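Local coordinates for protein O-ureido-L-serine synthase (Streptomyces lavendulae, PDB 3X43) that replaces the acetate of O-acetyl-L-serine with hydroxyurea, using pyridoxal 5'-phosphate, to make O-ureido-L-serine for D-cycloserine biosynthesis, and also makes L-cysteine from sulfide, at residues 258-263 / 288-293. Residues are numbered along the deposited sequence; the frame is centred on the assembly and turned at random.
Sequences EGIFAG and AMLPDT. With PLP (pyridoxal-5'-phosphate), chain J.
Gly263 N reaches the backbone O of Asp292 at 3.2 Å, a bent hydrogen bond (137° at the hydrogen) whose donor stands above the carbonyl plane. The same Asp292 O also receives the CA-H of Ala262, with Ala262 CA 3.2 Å away, where the backbones of Ala262 and Thr293 form a single beta bridge. Next to this junction Leu290 supplies the apolar part. Its CB leads past segment 258-263 without heading into it; CG, placed beside the backbone N by a chi1 of -94°, away from a staggered position, meets Ala262 CB at 4.2 Å. One tip, CD2, ends 3.5 Å from Ile260 CG2, the two side chains crossing at about a right angle, and the Leu290 side chain also packs on Val31 and Val33 of strand 27-33 and on Val270 of helix 264-279. In this fold type II PLP enzyme, segment 258-263 links helices 244-258 and 264-279, with Gly263 as N-cap of the second, and segment 288-293 runs off the end of inner strand 284-290 into the cofactor site. There Pro291 CB lies 3.4 Å from PLP N1. Asp292 OD2 comes to 3.3 Å from the PLP methyl C2A and is held by hydrogen bonds from Tyr297 and Asn73, the latter also hydrogen-bonded to the cofactor. Ile260 also packs against Ile7 of the second subunit.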
loop_
_atom_site.group_PDB
_atom_site.type_symbol
_atom_site.label_atom_id
_atom_site.label_comp_id
_atom_site.label_asym_id
_atom_site.label_seq_id
_atom_site.Cartn_x
_atom_site.Cartn_y
_atom_site.Cartn_z
ATOM N N GLU B 258 19.517 14.094 -7.872
ATOM C CA GLU B 258 18.581 12.988 -7.615
ATOM C C GLU B 258 17.115 13.366 -7.769
ATOM O O GLU B 258 16.259 12.494 -7.871
ATOM C CB GLU B 258 18.780 12.412 -6.207
ATOM C CG GLU B 258 20.189 11.958 -5.892
ATOM C CD GLU B 258 20.536 10.607 -6.497
ATOM O OE1 GLU B 258 19.609 9.863 -6.910
ATOM O OE2 GLU B 258 21.745 10.289 -6.552
ATOM N N GLY B 259 16.822 14.661 -7.771
ATOM C CA GLY B 259 15.443 15.096 -7.905
ATOM C C GLY B 259 14.686 15.070 -6.590
ATOM O O GLY B 259 13.456 15.161 -6.565
ATOM N N ILE B 260 15.420 14.937 -5.491
ATOM C CA ILE B 260 14.816 14.906 -4.160
ATOM C C ILE B 260 15.087 16.248 -3.474
ATOM O O ILE B 260 16.202 16.519 -3.042
ATOM C CB ILE B 260 15.398 13.748 -3.322
ATOM C CG1 ILE B 260 15.190 12.430 -4.074
ATOM C CG2 ILE B 260 14.736 13.709 -1.941
ATOM C CD1 ILE B 260 15.840 11.236 -3.429
ATOM N N PHE B 261 14.056 17.081 -3.383
ATOM C CA PHE B 261 14.188 18.408 -2.801
ATOM C C PHE B 261 13.861 18.448 -1.316
ATOM O O PHE B 261 12.695 18.531 -0.928
ATOM C CB PHE B 261 13.288 19.389 -3.568
ATOM C CG PHE B 261 13.518 20.832 -3.224
ATOM C CD1 PHE B 261 14.790 21.296 -2.917
ATOM C CD2 PHE B 261 12.458 21.728 -3.203
ATOM C CE1 PHE B 261 15.001 22.635 -2.595
ATOM C CE2 PHE B 261 12.661 23.072 -2.881
ATOM C CZ PHE B 261 13.930 23.521 -2.578
ATOM N N ALA B 262 14.901 18.413 -0.492
ATOM C CA ALA B 262 14.743 18.424 0.950
ATOM C C ALA B 262 15.471 19.616 1.552
ATOM O O ALA B 262 16.077 20.399 0.825
ATOM C CB ALA B 262 15.276 17.137 1.531
ATOM N N GLY B 263 15.410 19.739 2.878
ATOM C CA GLY B 263 16.041 20.850 3.575
ATOM C C GLY B 263 17.479 20.646 4.017
ATOM O O GLY B 263 18.137 19.709 3.568
ATOM N N ALA B 288 19.598 7.189 5.384
ATOM C CA ALA B 288 19.637 8.536 5.921
ATOM C C ALA B 288 18.219 9.106 5.985
ATOM O O ALA B 288 17.400 8.833 5.107
ATOM C CB ALA B 288 20.516 9.411 5.038
ATOM N N MET B 289 17.939 9.889 7.028
ATOM C CA MET B 289 16.623 10.514 7.217
ATOM C C MET B 289 16.561 11.892 6.566
ATOM O O MET B 289 17.431 12.722 6.789
ATOM C CB MET B 289 16.303 10.683 8.710
ATOM C CG MET B 289 16.080 9.392 9.493
ATOM S SD MET B 289 14.581 8.486 9.039
ATOM C CE MET B 289 13.298 9.727 9.222
ATOM N N LEU B 290 15.512 12.129 5.781
ATOM C CA LEU B 290 15.279 13.402 5.097
ATOM C C LEU B 290 14.053 13.988 5.825
ATOM O O LEU B 290 12.914 13.761 5.429
ATOM C CB LEU B 290 14.942 13.140 3.628
ATOM C CG LEU B 290 16.068 13.168 2.597
ATOM C CD1 LEU B 290 17.275 12.404 3.103
ATOM C CD2 LEU B 290 15.559 12.580 1.299
ATOM N N PRO B 291 14.286 14.788 6.868
ATOM C CA PRO B 291 13.189 15.373 7.648
ATOM C C PRO B 291 12.119 16.262 7.027
ATOM O O PRO B 291 10.985 16.263 7.502
ATOM C CB PRO B 291 13.911 16.066 8.814
ATOM C CG PRO B 291 15.311 15.457 8.820
ATOM C CD PRO B 291 15.601 15.218 7.375
ATOM N N ASP B 292 12.436 17.021 5.989
ATOM C CA ASP B 292 11.409 17.888 5.433
ATOM C C ASP B 292 11.654 18.357 4.014
ATOM O O ASP B 292 12.705 18.074 3.431
ATOM C CB ASP B 292 11.189 19.100 6.357
ATOM C CG ASP B 292 12.381 20.076 6.381
ATOM O OD1 ASP B 292 13.429 19.811 5.749
ATOM O OD2 ASP B 292 12.257 21.129 7.046
ATOM N N THR B 293 10.666 19.059 3.463
ATOM C CA THR B 293 10.755 19.577 2.101
ATOM C C THR B 293 11.600 20.844 2.039
ATOM O O THR B 293 11.511 21.706 2.917
ATOM C CB THR B 293 9.370 19.909 1.516
ATOM O OG1 THR B 293 9.536 20.612 0.282
ATOM C CG2 THR B 293 8.569 20.781 2.471
HETATM N N1 PLP J . 15.261 18.388 10.892
HETATM C C2 PLP J . 14.140 19.221 10.803
HETATM C C2A PLP J . 13.985 20.222 9.679
HETATM C C3 PLP J . 13.188 19.091 11.776
HETATM O O3 PLP J . 12.053 19.814 11.725
HETATM C C4 PLP J . 13.392 18.145 12.815
HETATM C C4A PLP J . 12.259 17.948 13.903
HETATM C C5 PLP J . 14.572 17.349 12.832
HETATM C C6 PLP J . 15.459 17.489 11.868
HETATM C C5A PLP J . 14.974 16.445 13.996
HETATM O O4P PLP J . 14.037 15.395 14.266
HETATM P P PLP J . 13.675 14.911 15.742
HETATM O O1P PLP J . 13.075 16.059 16.416
HETATM O O2P PLP J . 12.736 13.802 15.618
HETATM O O3P PLP J . 14.925 14.487 16.370
#